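Local structure of Glyoxalase/bleomycin resistance protein/dioxygenase (Alicyclobacillus acidocaldarius subsp. acidocaldarius, 3RRI) at residues 24-27 and 28-32; 45-49 and 50-54. The protein is a glyoxalase/bleomycin resistance-type metalloprotein of the vicinal oxygen chelate superfamily, which may act as a dioxygenase. One frame throughout, in Å; residues are numbered along the deposited sequence. Where two conformers were deposited one is given.

Interaction 1. Residues 24-27 and 28-32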
loop_
_atom_site.group_PDB
_atom_site.type_symbol
_atom_site.label_atom_id
_atom_site.label_comp_id
_atom_site.label_asym_id
_atom_site.label_seq_id
_atom_site.Cartn_x
_atom_site.Cartn_y
_atom_site.Cartn_z
ATOM N N TYR A 24 -12.357 -24.195 -19.472
ATOM C CA TYR A 24 -12.882 -22.838 -19.610
ATOM C C TYR A 24 -14.270 -22.680 -18.979
ATOM O O TYR A 24 -14.489 -21.747 -18.215
ATOM C CB TYR A 24 -12.911 -22.401 -21.087
ATOM C CG TYR A 24 -13.602 -21.077 -21.302
ATOM C CD1 TYR A 24 -12.903 -19.886 -21.262
ATOM C CD2 TYR A 24 -14.980 -21.008 -21.520
ATOM C CE1 TYR A 24 -13.532 -18.676 -21.444
ATOM C CE2 TYR A 24 -15.625 -19.799 -21.719
ATOM C CZ TYR A 24 -14.901 -18.624 -21.686
ATOM O OH TYR A 24 -15.575 -17.430 -21.868
ATOM N N ASP A 25 -15.177 -23.600 -19.310
ATOM C CA ASP A 25 -16.557 -23.578 -18.787
ATOM C C ASP A 25 -16.539 -23.600 -17.257
ATOM O O ASP A 25 -17.292 -22.870 -16.601
ATOM C CB ASP A 25 -17.354 -24.789 -19.310
ATOM C CG ASP A 25 -17.588 -24.760 -20.837
ATOM O OD1 ASP A 25 -17.358 -23.718 -21.507
ATOM O OD2 ASP A 25 -18.022 -25.817 -21.369
ATOM N N PHE A 26 -15.649 -24.403 -16.680
ATOM C CA PHE A 26 -15.567 -24.542 -15.246
ATOM C C PHE A 26 -14.949 -23.288 -14.620
ATOM O O PHE A 26 -15.524 -22.659 -13.726
ATOM C CB PHE A 26 -14.762 -25.772 -14.860
ATOM C CG PHE A 26 -14.671 -25.988 -13.389
ATOM C CD1 PHE A 26 -15.680 -26.702 -12.721
ATOM C CD2 PHE A 26 -13.608 -25.461 -12.632
ATOM C CE1 PHE A 26 -15.613 -26.873 -11.365
ATOM C CE2 PHE A 26 -13.531 -25.641 -11.287
ATOM C CZ PHE A 26 -14.556 -26.343 -10.632
ATOM N N TYR A 27 -13.736 -22.942 -15.044
ATOM C CA TYR A 27 -12.980 -21.918 -14.354
ATOM C C TYR A 27 -13.443 -20.493 -14.646
ATOM O O TYR A 27 -13.389 -19.659 -13.779
ATOM C CB TYR A 27 -11.471 -22.028 -14.675
ATOM C CG TYR A 27 -10.855 -23.179 -13.927
ATOM C CD1 TYR A 27 -10.582 -23.074 -12.574
ATOM C CD2 TYR A 27 -10.594 -24.420 -14.552
ATOM C CE1 TYR A 27 -10.076 -24.132 -11.852
ATOM C CE2 TYR A 27 -10.103 -25.509 -13.819
ATOM C CZ TYR A 27 -9.830 -25.366 -12.465
ATOM O OH TYR A 27 -9.327 -26.399 -11.737
ATOM N N VAL A 28 -13.824 -20.222 -15.881
ATOM C CA VAL A 28 -14.214 -18.886 -16.291
ATOM C C VAL A 28 -15.727 -18.742 -16.115
ATOM O O VAL A 28 -16.181 -17.978 -15.268
ATOM C CB VAL A 28 -13.799 -18.577 -17.729
ATOM C CG1 VAL A 28 -14.283 -17.222 -18.149
ATOM C CG2 VAL A 28 -12.247 -18.680 -17.901
ATOM N N THR A 29 -16.504 -19.495 -16.870
ATOM C CA THR A 29 -17.943 -19.262 -16.873
ATOM C C THR A 29 -18.564 -19.492 -15.501
ATOM O O THR A 29 -19.340 -18.647 -15.036
ATOM C CB THR A 29 -18.671 -20.141 -17.893
ATOM O OG1 THR A 29 -18.101 -19.943 -19.198
ATOM C CG2 THR A 29 -20.175 -19.768 -17.964
ATOM N N LYS A 30 -18.251 -20.605 -14.853
ATOM C CA LYS A 30 -18.867 -20.865 -13.546
ATOM C C LYS A 30 -18.084 -20.256 -12.404
ATOM O O LYS A 30 -18.648 -19.525 -11.600
ATOM C CB LYS A 30 -19.065 -22.351 -13.296
ATOM C CG LYS A 30 -20.093 -23.005 -14.218
ATOM C CD LYS A 30 -19.722 -24.414 -14.582
ATOM C CE LYS A 30 -19.477 -25.279 -13.374
ATOM N NZ LYS A 30 -19.433 -26.729 -13.773
ATOM N N LEU A 31 -16.783 -20.526 -12.293
ATOM C CA LEU A 31 -16.067 -20.066 -11.099
ATOM C C LEU A 31 -15.769 -18.535 -11.081
ATOM O O LEU A 31 -15.500 -17.936 -10.030
ATOM C CB LEU A 31 -14.780 -20.875 -10.858
ATOM C CG LEU A 31 -14.090 -20.774 -9.498
ATOM C CD1 LEU A 31 -14.974 -21.297 -8.334
ATOM C CD2 LEU A 31 -12.777 -21.536 -9.540
ATOM N N GLY A 32 -15.808 -17.905 -12.262
ATOM C CA GLY A 32 -15.630 -16.479 -12.361
ATOM C C GLY A 32 -14.194 -16.018 -12.492
ATOM O O GLY A 32 -13.939 -14.854 -12.343
HETATM O O HOH W 1 -17.932 -17.498 -20.461
HETATM O O HOH W 2 -18.906 -21.703 -20.887
#

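Interaction 2. Residues 45-49 and 50-54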
loop_
_atom_site.group_PDB
_atom_site.type_symbol
_atom_site.label_atom_id
_atom_site.label_comp_id
_atom_site.label_asym_id
_atom_site.label_seq_id
_atom_site.Cartn_x
_atom_site.Cartn_y
_atom_site.Cartn_z
ATOM N N LEU A 45 -5.098 -18.617 -16.813
ATOM C CA LEU A 45 -6.213 -18.012 -16.101
ATOM C C LEU A 45 -5.695 -17.120 -15.003
ATOM O O LEU A 45 -4.701 -17.435 -14.356
ATOM C CB LEU A 45 -7.047 -19.098 -15.476
ATOM C CG LEU A 45 -7.675 -20.120 -16.392
ATOM C CD1 LEU A 45 -8.152 -21.325 -15.548
ATOM C CD2 LEU A 45 -8.810 -19.523 -17.160
ATOM N N ASP A 46 -6.396 -16.018 -14.771
ATOM C CA ASP A 46 -6.198 -15.190 -13.604
ATOM C C ASP A 46 -7.162 -15.825 -12.585
ATOM O O ASP A 46 -8.402 -15.672 -12.664
ATOM C CB ASP A 46 -6.500 -13.720 -13.917
ATOM C CG ASP A 46 -6.644 -12.847 -12.700
ATOM O OD1 ASP A 46 -6.680 -13.361 -11.559
ATOM O OD2 ASP A 46 -6.713 -11.591 -12.890
ATOM N N PHE A 47 -6.552 -16.584 -11.681
ATOM C CA PHE A 47 -7.247 -17.383 -10.681
ATOM C C PHE A 47 -7.100 -16.620 -9.354
ATOM O O PHE A 47 -6.111 -16.769 -8.620
ATOM C CB PHE A 47 -6.628 -18.782 -10.640
ATOM C CG PHE A 47 -7.196 -19.669 -9.562
ATOM C CD1 PHE A 47 -8.288 -20.464 -9.834
ATOM C CD2 PHE A 47 -6.577 -19.777 -8.337
ATOM C CE1 PHE A 47 -8.790 -21.314 -8.843
ATOM C CE2 PHE A 47 -7.040 -20.625 -7.346
ATOM C CZ PHE A 47 -8.178 -21.392 -7.604
ATOM N N PHE A 48 -8.074 -15.746 -9.046
ATOM C CA PHE A 48 -8.065 -14.942 -7.816
ATOM C C PHE A 48 -6.793 -14.107 -7.660
ATOM O O PHE A 48 -6.366 -13.781 -6.558
ATOM C CB PHE A 48 -8.280 -15.830 -6.572
ATOM C CG PHE A 48 -9.569 -16.592 -6.584
ATOM C CD1 PHE A 48 -10.675 -16.072 -5.944
ATOM C CD2 PHE A 48 -9.699 -17.798 -7.241
ATOM C CE1 PHE A 48 -11.890 -16.780 -5.967
ATOM C CE2 PHE A 48 -10.920 -18.507 -7.250
ATOM C CZ PHE A 48 -11.997 -17.975 -6.583
ATOM N N GLY A 49 -6.205 -13.745 -8.801
ATOM C CA GLY A 49 -5.018 -12.889 -8.813
ATOM C C GLY A 49 -3.710 -13.649 -8.951
ATOM O O GLY A 49 -2.665 -13.019 -9.148
ATOM N N ASP A 50 -3.753 -14.964 -8.807
ATOM C CA ASP A 50 -2.592 -15.850 -9.103
ATOM C C ASP A 50 -2.825 -16.452 -10.500
ATOM O O ASP A 50 -3.840 -16.173 -11.155
ATOM C CB ASP A 50 -2.420 -16.871 -8.004
ATOM C CG ASP A 50 -1.936 -16.231 -6.732
ATOM O OD1 ASP A 50 -0.864 -15.626 -6.723
ATOM O OD2 ASP A 50 -2.610 -16.287 -5.696
ATOM N N GLN A 51 -1.842 -17.195 -11.044
ATOM C CA GLN A 51 -1.998 -17.780 -12.355
ATOM C C GLN A 51 -2.256 -19.287 -12.258
ATOM O O GLN A 51 -1.480 -20.014 -11.631
ATOM C CB GLN A 51 -0.730 -17.548 -13.221
ATOM C CG GLN A 51 -0.935 -18.060 -14.632
ATOM C CD GLN A 51 0.365 -18.240 -15.424
ATOM O OE1 GLN A 51 1.357 -18.766 -14.928
ATOM N NE2 GLN A 51 0.312 -17.850 -16.676
ATOM N N LEU A 52 -3.349 -19.750 -12.879
ATOM C CA LEU A 52 -3.596 -21.184 -13.030
ATOM C C LEU A 52 -3.478 -21.515 -14.517
ATOM O O LEU A 52 -4.005 -20.801 -15.353
ATOM C CB LEU A 52 -5.005 -21.540 -12.503
ATOM C CG LEU A 52 -5.339 -23.018 -12.520
ATOM C CD1 LEU A 52 -4.477 -23.875 -11.562
ATOM C CD2 LEU A 52 -6.869 -23.167 -12.179
ATOM N N VAL A 53 -2.780 -22.597 -14.846
ATOM C CA VAL A 53 -2.636 -23.027 -16.220
ATOM C C VAL A 53 -3.149 -24.458 -16.283
ATOM O O VAL A 53 -2.665 -25.346 -15.563
ATOM C CB VAL A 53 -1.176 -22.989 -16.722
ATOM C CG1 VAL A 53 -1.129 -23.483 -18.140
ATOM C CG2 VAL A 53 -0.505 -21.567 -16.606
ATOM N N CYS A 54 -4.143 -24.645 -17.154
ATOM C CA CYS A 54 -4.725 -25.940 -17.415
ATOM C C CYS A 54 -4.085 -26.482 -18.684
ATOM O O CYS A 54 -4.245 -25.912 -19.792
ATOM C CB CYS A 54 -6.210 -25.792 -17.632
ATOM S SG CYS A 54 -7.185 -25.276 -16.181
HETATM O O HOH W 3 -4.814 -15.141 -4.751
#

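Interaction 1. Residues 24-27 and 28-32
Val28 CB packs against one face of the Tyr24 ring, one turn further along the helix: it sits 4.0 Å from the Tyr24 ring centroid, a CH-pi contact over the face but offset toward the rim. The ring reaches down the helix because Tyr24 CG is anti to the backbone N (chi1 173°), and this brings Tyr24 CD1 to 3.6 Å from Val28 CG2. Tyr27 and Leu31 repeat the spacing on the buried side, lying side by side with Tyr27 CD1 4.0 Å from Leu31 CD2. Among the backbone bonds, Val28 N donates to Tyr24 O, and Thr29 N adds a weak bond to the same oxygen. Lys30 N to Asp25 O (3.0 Å) and Leu31 N to Phe26 O (2.9 Å) each span five residues, so the last part of helix 20-30 widens into pi-type turns; Gly32 then departs from helical backbone angles with positive phi (88°). This helix packs against strands 42-47 and 50-56 of the beta-alpha-beta-beta-beta module on which the superfamily is built. On the polar side a water bridges Thr29 OG1 and Tyr24 OH, 2.7 Å from the latter. Tyr27 OH hydrogen-bonds Asp117 OD2.

Interaction 2. Residues 45-49 and 50-54
Asp50 O, 2.8 Å from Phe47 N, accepts a hydrogen bond from it and also receives a longer CA-H...O contact from Asp46 CA. The return bond, Asp50 N to Phe47 O at 3.0 Å, arrives from above the carbonyl plane, 58° out of it, and closes a type I' turn with Phe48 and Gly49 at its corners. Asp46 OD1 braces this turn by accepting from Gly49 N (2.8 Å) nearly along its C-O axis, an Asx motif; CG anti to the backbone N (chi1 166°) swings the carboxylate to the turn. Further along, Leu45 and Leu52 form a hydrogen-bonded antiparallel pair through reciprocal N-H...O bonds. Together these pairs make the tight beta hairpin of strands 42-47 and 50-56, at the middle of the four-stranded sheet of this vicinal oxygen chelate module. On one face Leu52 bridges two neighbours: its CB lies 3.7 Å from Phe47 CB, and its CD2 is 4.0 Å from Leu45 CD1, with the two leucines side by side. Phe48 CD2 stands 3.7 Å above the centre of the Phe47 ring. A water lies within hydrogen-bonding distance of Phe48 O and Asp50 OD2, though it may not serve both at once; Asp50 OD2 also makes a salt bridge to Arg5, and Asp50 OD1 accepts from Phe11 N. On the other face Gln51 OE1 hydrogen-bonds Lys126 NZ of a neighbouring subunit.

The two contacts meet directly: helix 20-30 lies on the leucine-bearing face of the hairpin, with Tyr27 CE1 3.4 Å from Leu52 CD2 and Val28 CG2 3.6 Å from Leu45 CD2. The helix of interaction 1 is amphipathic, its tyrosine, valine and leucine side chains facing the sheet or neighbouring subunits while Thr29 and the Tyr24 hydroxyl share a water on the exposed side. Interaction 2 is almost wholly buried, and its charged groups are met by protein partners, including arginine and lysine residues of other subunits. Backbone bonding differs with the secondary structure: bonds within successive turns of a widened helix in interaction 1, and paired bonds between strands in interaction 2.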